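Local coordinates for protein mercuric reductase (Metallosphaera sedula, PDB 4YWO) that probably uses NADPH and a bound FAD to reduce mercuric ion to elemental mercury, working as a homodimeric flavoprotein, at residues F122-H126 with N298-Y302; P211-P215 with A352-E358. All coordinates share one frame; numbering follows the deposited sequence.

Contact 1. Residues F122-H126 with N298-Y302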
ATOM      1  N   PHE A 122     -23.937 -18.139 -31.272  1.00 13.45           N
ATOM      2  CA  PHE A 122     -24.863 -19.167 -30.865  1.00 13.81           C
ATOM      3  C   PHE A 122     -25.836 -19.477 -32.031  1.00 14.43           C
ATOM      4  O   PHE A 122     -26.312 -18.511 -32.665  1.00 17.47           O
ATOM      5  CB  PHE A 122     -25.639 -18.874 -29.631  1.00 15.11           C
ATOM      6  CG  PHE A 122     -24.757 -19.020 -28.377  1.00 14.86           C
ATOM      7  CD1 PHE A 122     -24.029 -17.944 -27.968  1.00 19.33           C
ATOM      8  CD2 PHE A 122     -24.698 -20.152 -27.725  1.00 15.24           C
ATOM      9  CE1 PHE A 122     -23.216 -18.072 -26.837  1.00 20.62           C
ATOM     10  CE2 PHE A 122     -23.812 -20.337 -26.623  1.00 16.51           C
ATOM     11  CZ  PHE A 122     -23.089 -19.240 -26.232  1.00 19.10           C
ATOM     12  N   ILE A 123     -26.048 -20.768 -32.189  1.00 15.46           N
ATOM     13  CA  ILE A 123     -27.095 -21.241 -33.156  1.00 16.38           C
ATOM     14  C   ILE A 123     -28.168 -22.089 -32.503  1.00 18.62           C
ATOM     15  O   ILE A 123     -29.187 -22.445 -33.197  1.00 19.27           O
ATOM     16  CB  ILE A 123     -26.409 -21.984 -34.332  1.00 16.49           C
ATOM     17  CG1 ILE A 123     -25.636 -23.215 -33.887  1.00 17.35           C
ATOM     18  CG2 ILE A 123     -25.544 -21.034 -35.181  1.00 18.52           C
ATOM     19  CD1 ILE A 123     -24.844 -24.002 -34.959  1.00 19.09           C
ATOM     20  N   SER A 124     -28.042 -22.471 -31.225  1.00 17.12           N
ATOM     21  CA  SER A 124     -29.035 -23.203 -30.516  1.00 17.70           C
ATOM     22  C   SER A 124     -28.694 -23.016 -29.041  1.00 19.07           C
ATOM     23  O   SER A 124     -27.599 -22.523 -28.722  1.00 17.74           O
ATOM     24  CB  SER A 124     -28.994 -24.651 -30.862  1.00 18.98           C
ATOM     25  OG  SER A 124     -28.027 -25.404 -30.168  1.00 18.58           O
ATOM     26  N   PRO A 125     -29.560 -23.499 -28.169  1.00 18.84           N
ATOM     27  CA  PRO A 125     -29.265 -23.428 -26.741  1.00 20.44           C
ATOM     28  C   PRO A 125     -28.081 -24.231 -26.320  1.00 19.59           C
ATOM     29  O   PRO A 125     -27.610 -24.014 -25.140  1.00 21.23           O
ATOM     30  CB  PRO A 125     -30.536 -24.039 -26.100  1.00 22.77           C
ATOM     31  CG  PRO A 125     -31.609 -23.724 -27.079  1.00 24.14           C
ATOM     32  CD  PRO A 125     -30.961 -23.946 -28.387  1.00 21.44           C
ATOM     33  N   HIS A 126     -27.535 -25.143 -27.129  1.00 17.64           N
ATOM     34  CA  HIS A 126     -26.352 -25.926 -26.791  1.00 19.72           C
ATOM     35  C   HIS A 126     -25.227 -25.913 -27.808  1.00 16.60           C
ATOM     36  O   HIS A 126     -24.349 -26.735 -27.752  1.00 17.37           O
ATOM     37  CB  HIS A 126     -26.623 -27.429 -26.518  1.00 24.10           C
ATOM     38  CG  HIS A 126     -27.185 -27.667 -25.174  1.00 33.03           C
ATOM     39  ND1 HIS A 126     -28.556 -27.778 -24.985  1.00 37.50           N
ATOM     40  CD2 HIS A 126     -26.606 -27.711 -23.934  1.00 29.66           C
ATOM     41  CE1 HIS A 126     -28.809 -27.881 -23.686  1.00 36.75           C
ATOM     42  NE2 HIS A 126     -27.646 -27.871 -23.029  1.00 40.37           N
ATOM     43  N   ASN A 298     -30.793 -19.218 -19.853  1.00 19.63           N
ATOM     44  CA  ASN A 298     -30.529 -20.577 -20.208  1.00 20.26           C
ATOM     45  C   ASN A 298     -29.730 -21.165 -19.145  1.00 21.93           C
ATOM     46  O   ASN A 298     -28.600 -20.744 -18.901  1.00 21.61           O
ATOM     47  CB  ASN A 298     -29.791 -20.631 -21.535  1.00 21.25           C
ATOM     48  CG  ASN A 298     -29.403 -21.997 -21.957  1.00 19.43           C
ATOM     49  OD1 ASN A 298     -29.209 -22.956 -21.193  1.00 22.12           O
ATOM     50  ND2 ASN A 298     -29.201 -22.120 -23.277  1.00 21.62           N
ATOM     51  N   PRO A 299     -30.266 -22.137 -18.382  1.00 21.94           N
ATOM     52  CA  PRO A 299     -29.526 -22.610 -17.193  1.00 22.47           C
ATOM     53  C   PRO A 299     -28.243 -23.358 -17.445  1.00 23.92           C
ATOM     54  O   PRO A 299     -27.492 -23.630 -16.504  1.00 24.19           O
ATOM     55  CB  PRO A 299     -30.586 -23.553 -16.466  1.00 25.34           C
ATOM     56  CG  PRO A 299     -31.347 -24.085 -17.658  1.00 25.60           C
ATOM     57  CD  PRO A 299     -31.501 -22.961 -18.623  1.00 23.22           C
ATOM     58  N   HIS A 300     -27.925 -23.633 -18.714  1.00 22.27           N
ATOM     59  CA  HIS A 300     -26.664 -24.224 -19.048  1.00 21.86           C
ATOM     60  C   HIS A 300     -25.600 -23.194 -19.517  1.00 16.92           C
ATOM     61  O   HIS A 300     -24.517 -23.644 -19.904  1.00 19.46           O
ATOM     62  CB  HIS A 300     -26.843 -25.198 -20.195  1.00 27.77           C
ATOM     63  CG  HIS A 300     -27.819 -26.276 -19.874  1.00 34.24           C
ATOM     64  ND1 HIS A 300     -27.533 -27.261 -18.949  1.00 48.86           N
ATOM     65  CD2 HIS A 300     -29.118 -26.435 -20.208  1.00 42.86           C
ATOM     66  CE1 HIS A 300     -28.585 -28.049 -18.804  1.00 48.80           C
ATOM     67  NE2 HIS A 300     -29.565 -27.561 -19.550  1.00 45.40           N
ATOM     68  N   ILE A 301     -25.954 -21.958 -19.493  1.00 14.60           N
ATOM     69  CA  ILE A 301     -25.071 -20.845 -20.029  1.00 14.82           C
ATOM     70  C   ILE A 301     -24.900 -19.850 -18.871  1.00 15.42           C
ATOM     71  O   ILE A 301     -25.872 -19.314 -18.305  1.00 16.13           O
ATOM     72  CB  ILE A 301     -25.620 -20.194 -21.271  1.00 16.23           C
ATOM     73  CG1 ILE A 301     -25.771 -21.246 -22.341  1.00 18.13           C
ATOM     74  CG2 ILE A 301     -24.715 -19.037 -21.724  1.00 16.23           C
ATOM     75  CD1 ILE A 301     -26.296 -20.720 -23.660  1.00 20.46           C
ATOM     76  N   TYR A 302     -23.603 -19.586 -18.599  1.00 15.94           N
ATOM     77  CA  TYR A 302     -23.191 -18.601 -17.586  1.00 15.63           C
ATOM     78  C   TYR A 302     -22.390 -17.535 -18.356  1.00 17.80           C
ATOM     79  O   TYR A 302     -22.007 -17.699 -19.542  1.00 15.22           O
ATOM     80  CB  TYR A 302     -22.309 -19.319 -16.613  1.00 15.69           C
ATOM     81  CG  TYR A 302     -23.047 -20.285 -15.715  1.00 18.62           C
ATOM     82  CD1 TYR A 302     -23.380 -21.527 -16.201  1.00 18.26           C
ATOM     83  CD2 TYR A 302     -23.250 -20.011 -14.390  1.00 20.56           C
ATOM     84  CE1 TYR A 302     -24.053 -22.428 -15.395  1.00 21.94           C
ATOM     85  CE2 TYR A 302     -23.943 -20.896 -13.569  1.00 23.56           C
ATOM     86  CZ  TYR A 302     -24.265 -22.105 -14.066  1.00 22.95           C
ATOM     87  OH  TYR A 302     -24.926 -23.100 -13.352  1.00 25.05           O
TER
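In the FAD-binding domain, the bulged turn between strands 120-124 and 127-130 of the three-stranded antiparallel sheet meets the beta turn that leads into strand 301-303, the last strand of the five-stranded parallel sheet within this chain; P125 and N298 make the polar link. N298 ND2 donates to P125 O at 3.1 Å, reaching it in the carbonyl plane on a lone pair, with an N-H...O angle of 147°. The N298 amide is used at both ends: ND2 also donates to A278 O, while OD1 takes the backbone N of H300 at 2.9 Å, closing an Asx turn on a type I turn whose backbone bond runs from I301 N to N298 O. With CG anti to the backbone N (chi1 177°), the amide projects toward P125. The other side has its own small lock, an ST turn in which S124 OG accepts from H126 N at 3.1 Å. Next to the polar link is an apolar contact: I301 CD1 sits 3.9 Å from F122 CE2, approaching the ring obliquely. The same I301 methyl lies 3.8 Å from P125 O, the oxygen that N298 grips. F122 in turn meets F140 edge-to-face, and I301 also rests on F140 and I142 of strand 139-142. The two partly exposed histidines meet with ring planes at 49°: H126 NE2 lies over one face of H300, offset toward its rim, 3.5 Å from H300 CD2. An Asx turn facing an ST turn thus marks where the parallel Rossmann-type sheet meets the small antiparallel sheet in this FAD domain.

Contact 2. Residues P211-P215 with A352-E358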
ATOM      1  N   PRO A 211     -18.735  11.290 -11.892  1.00 16.86           N
ATOM      2  CA  PRO A 211     -19.915  11.643 -11.066  1.00 19.02           C
ATOM      3  C   PRO A 211     -20.528  10.520 -10.327  1.00 18.62           C
ATOM      4  O   PRO A 211     -21.350  10.743  -9.467  1.00 21.69           O
ATOM      5  CB  PRO A 211     -20.924  12.135 -12.182  1.00 19.32           C
ATOM      6  CG  PRO A 211     -20.498  11.436 -13.389  1.00 21.79           C
ATOM      7  CD  PRO A 211     -18.985  11.457 -13.333  1.00 19.10           C
ATOM      8  N   ASP A 212     -20.106   9.289 -10.537  1.00 17.91           N
ATOM      9  CA  ASP A 212     -20.578   8.203  -9.678  1.00 20.05           C
ATOM     10  C   ASP A 212     -19.642   7.866  -8.486  1.00 16.96           C
ATOM     11  O   ASP A 212     -19.936   6.937  -7.742  1.00 19.40           O
ATOM     12  CB  ASP A 212     -20.786   6.997 -10.536  1.00 23.87           C
ATOM     13  CG  ASP A 212     -21.999   7.216 -11.553  1.00 35.64           C
ATOM     14  OD1 ASP A 212     -22.871   8.080 -11.266  1.00 44.92           O
ATOM     15  OD2 ASP A 212     -22.090   6.556 -12.594  1.00 58.35           O
ATOM     16  N   TRP A 213     -18.613   8.626  -8.330  1.00 15.92           N
ATOM     17  CA  TRP A 213     -17.754   8.568  -7.130  1.00 14.37           C
ATOM     18  C   TRP A 213     -18.260   9.500  -6.046  1.00 17.10           C
ATOM     19  O   TRP A 213     -19.205  10.316  -6.248  1.00 17.24           O
ATOM     20  CB  TRP A 213     -16.313   8.924  -7.534  1.00 13.97           C
ATOM     21  CG  TRP A 213     -15.607   7.905  -8.346  1.00 15.12           C
ATOM     22  CD1 TRP A 213     -15.989   7.405  -9.542  1.00 17.52           C
ATOM     23  CD2 TRP A 213     -14.416   7.197  -7.959  1.00 14.37           C
ATOM     24  NE1 TRP A 213     -15.108   6.389  -9.924  1.00 17.54           N
ATOM     25  CE2 TRP A 213     -14.100   6.313  -8.984  1.00 16.31           C
ATOM     26  CE3 TRP A 213     -13.536   7.314  -6.902  1.00 15.51           C
ATOM     27  CZ2 TRP A 213     -12.968   5.438  -8.900  1.00 16.19           C
ATOM     28  CZ3 TRP A 213     -12.404   6.387  -6.837  1.00 16.38           C
ATOM     29  CH2 TRP A 213     -12.150   5.552  -7.838  1.00 14.48           C
ATOM     30  N   GLU A 214     -17.666   9.393  -4.850  1.00 15.38           N
ATOM     31  CA  GLU A 214     -18.008  10.351  -3.731  1.00 14.05           C
ATOM     32  C   GLU A 214     -17.756  11.774  -4.253  1.00 14.13           C
ATOM     33  O   GLU A 214     -16.828  12.096  -4.988  1.00 14.91           O
ATOM     34  CB  GLU A 214     -17.136  10.125  -2.503  1.00 16.19           C
ATOM     35  CG  GLU A 214     -17.473   8.818  -1.801  1.00 18.03           C
ATOM     36  CD  GLU A 214     -18.679   8.863  -0.913  1.00 21.06           C
ATOM     37  OE1 GLU A 214     -19.383   9.876  -0.931  1.00 20.96           O
ATOM     38  OE2 GLU A 214     -18.954   7.879  -0.199  1.00 19.18           O
ATOM     39  N   PRO A 215     -18.650  12.733  -3.801  1.00 15.03           N
ATOM     40  CA  PRO A 215     -18.385  14.144  -4.152  1.00 15.93           C
ATOM     41  C   PRO A 215     -16.990  14.681  -3.933  1.00 13.84           C
ATOM     42  O   PRO A 215     -16.420  15.388  -4.791  1.00 15.76           O
ATOM     43  CB  PRO A 215     -19.335  14.916  -3.208  1.00 16.66           C
ATOM     44  CG  PRO A 215     -20.344  13.961  -2.798  1.00 19.63           C
ATOM     45  CD  PRO A 215     -19.803  12.554  -2.957  1.00 16.50           C
ATOM     46  N   ALA A 352      -9.155   5.836  -5.106  1.00 11.80           N
ATOM     47  CA  ALA A 352      -9.503   4.430  -4.900  1.00 12.73           C
ATOM     48  C   ALA A 352     -10.842   4.331  -4.172  1.00 14.13           C
ATOM     49  O   ALA A 352     -11.171   5.210  -3.355  1.00 13.70           O
ATOM     50  CB  ALA A 352      -8.476   3.807  -4.029  1.00 13.57           C
ATOM     51  N   ARG A 353     -11.577   3.276  -4.408  1.00 13.52           N
ATOM     52  CA  ARG A 353     -12.834   3.075  -3.723  1.00 12.95           C
ATOM     53  C   ARG A 353     -13.140   1.584  -3.593  1.00 13.24           C
ATOM     54  O   ARG A 353     -12.664   0.739  -4.354  1.00 13.84           O
ATOM     55  CB  ARG A 353     -13.940   3.721  -4.544  1.00 12.32           C
ATOM     56  CG  ARG A 353     -14.168   3.158  -5.891  1.00 13.81           C
ATOM     57  CD  ARG A 353     -15.276   3.792  -6.697  1.00 14.37           C
ATOM     58  NE  ARG A 353     -16.551   3.507  -6.128  1.00 18.33           N
ATOM     59  CZ  ARG A 353     -17.674   4.114  -6.551  1.00 24.07           C
ATOM     60  NH1 ARG A 353     -17.594   4.991  -7.559  1.00 25.53           N
ATOM     61  NH2 ARG A 353     -18.813   3.858  -5.950  1.00 26.23           N
ATOM     62  N   VAL A 354     -13.862   1.260  -2.522  1.00 12.93           N
ATOM     63  CA  VAL A 354     -14.426  -0.102  -2.377  1.00 13.02           C
ATOM     64  C   VAL A 354     -15.714   0.021  -1.569  1.00 13.33           C
ATOM     65  O   VAL A 354     -15.775   0.826  -0.638  1.00 13.69           O
ATOM     66  CB  VAL A 354     -13.403  -1.069  -1.724  1.00 13.52           C
ATOM     67  CG1 VAL A 354     -12.885  -0.615  -0.385  1.00 13.64           C
ATOM     68  CG2 VAL A 354     -13.907  -2.518  -1.689  1.00 15.72           C
ATOM     69  N   GLY A 355     -16.748  -0.733  -1.925  1.00 13.61           N
ATOM     70  CA  GLY A 355     -17.978  -0.764  -1.112  1.00 14.34           C
ATOM     71  C   GLY A 355     -18.866   0.469  -1.516  1.00 15.00           C
ATOM     72  O   GLY A 355     -18.792   1.096  -2.588  1.00 16.92           O
ATOM     73  N   LEU A 356     -19.752   0.767  -0.573  1.00 16.13           N
ATOM     74  CA  LEU A 356     -20.808   1.737  -0.824  1.00 16.71           C
ATOM     75  C   LEU A 356     -20.322   3.176  -0.638  1.00 15.62           C
ATOM     76  O   LEU A 356     -19.517   3.490   0.282  1.00 15.92           O
ATOM     77  CB  LEU A 356     -21.895   1.475   0.203  1.00 17.89           C
ATOM     78  CG  LEU A 356     -22.531   0.096   0.196  1.00 19.14           C
ATOM     79  CD1 LEU A 356     -23.646   0.095   1.250  1.00 23.18           C
ATOM     80  CD2 LEU A 356     -23.111  -0.177  -1.137  1.00 22.80           C
ATOM     81  N   THR A 357     -20.908   4.057  -1.413  1.00 16.06           N
ATOM     82  CA  THR A 357     -20.761   5.474  -1.106  1.00 16.75           C
ATOM     83  C   THR A 357     -21.651   5.791   0.109  1.00 17.82           C
ATOM     84  O   THR A 357     -22.518   5.033   0.473  1.00 18.73           O
ATOM     85  CB  THR A 357     -21.189   6.398  -2.274  1.00 19.07           C
ATOM     86  OG1 THR A 357     -22.615   6.193  -2.516  1.00 20.41           O
ATOM     87  CG2 THR A 357     -20.374   6.177  -3.519  1.00 21.15           C
ATOM     88  N   GLU A 358     -21.403   6.932   0.770  1.00 18.23           N
ATOM     89  CA  GLU A 358     -22.266   7.356   1.859  1.00 19.09           C
ATOM     90  C   GLU A 358     -23.755   7.489   1.412  1.00 21.42           C
ATOM     91  O   GLU A 358     -24.651   7.006   2.114  1.00 20.88           O
ATOM     92  CB  GLU A 358     -21.752   8.666   2.452  1.00 23.22           C
ATOM     93  CG  GLU A 358     -22.623   9.079   3.629  1.00 23.72           C
ATOM     94  CD  GLU A 358     -22.169  10.315   4.340  1.00 33.77           C
ATOM     95  OE1 GLU A 358     -21.176  10.921   3.938  1.00 26.94           O
ATOM     96  OE2 GLU A 358     -22.804  10.581   5.380  1.00 31.60           O
TER
HETATM   97  O   HOH W   1     -21.414   4.465  -6.852  1.00 29.37           O
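W213 and R353 form a cation-pi pair between the loop ahead of helix 215-227 and strand 350-355 of the dimerisation domain's antiparallel sheet. R353 CZ stands 4.6 Å from the centroid of the five-membered ring of W213, nearly on its normal, but the guanidinium is steeply inclined to the indole, at 73°, so NH1 leads toward the ring. The same face takes a CH-pi contact, R353 CD lying 3.5 Å from the centroid of the six-membered ring. A bend at chi3 (-68°) lets the arginine lay its methylene over one indole ring and its charged end over the other. Among the hydrogen bonds, R353 NH1 donates to D212 O at 3.1 Å from above the carbonyl plane, and a water bridges R353 NH2 to the same oxygen. That carbonyl therefore fixes the guanidinium directly and through solvent, while the D212 carboxylate turns to R183 in a salt bridge. E214, at the N-cap position of helix 215-227, reaches past T357, at the N-cap position of helix 358-362, and its OE1 pairs with K392. Its other oxygen, OE2, accepts from E358 N at 2.8 Å on the syn side, 20° out of the carboxylate plane.

How the contacts relate
Both contacts are partly buried and lie wholly within one subunit. They hold different elements, and their nearest atoms are about 24 Å apart. Contact 1 is the more peripheral: its centre is about 28 Å from the centre of the chain, that of contact 2 about 15 Å. It joins two sheets within the FAD-binding part, whereas contact 2 connects the loop between strand 199-203 and helix 215-227, in what is probably the NADPH-binding part, to the dimerisation domain. Their chemistry differs: contact 1 relies on a neutral amide, a Phe-Ile contact and an oblique histidine pair, contact 2 on an arginine over an indole and a carboxylate at a helix start. Contact 2 buries more surface, 335 against 220 Å².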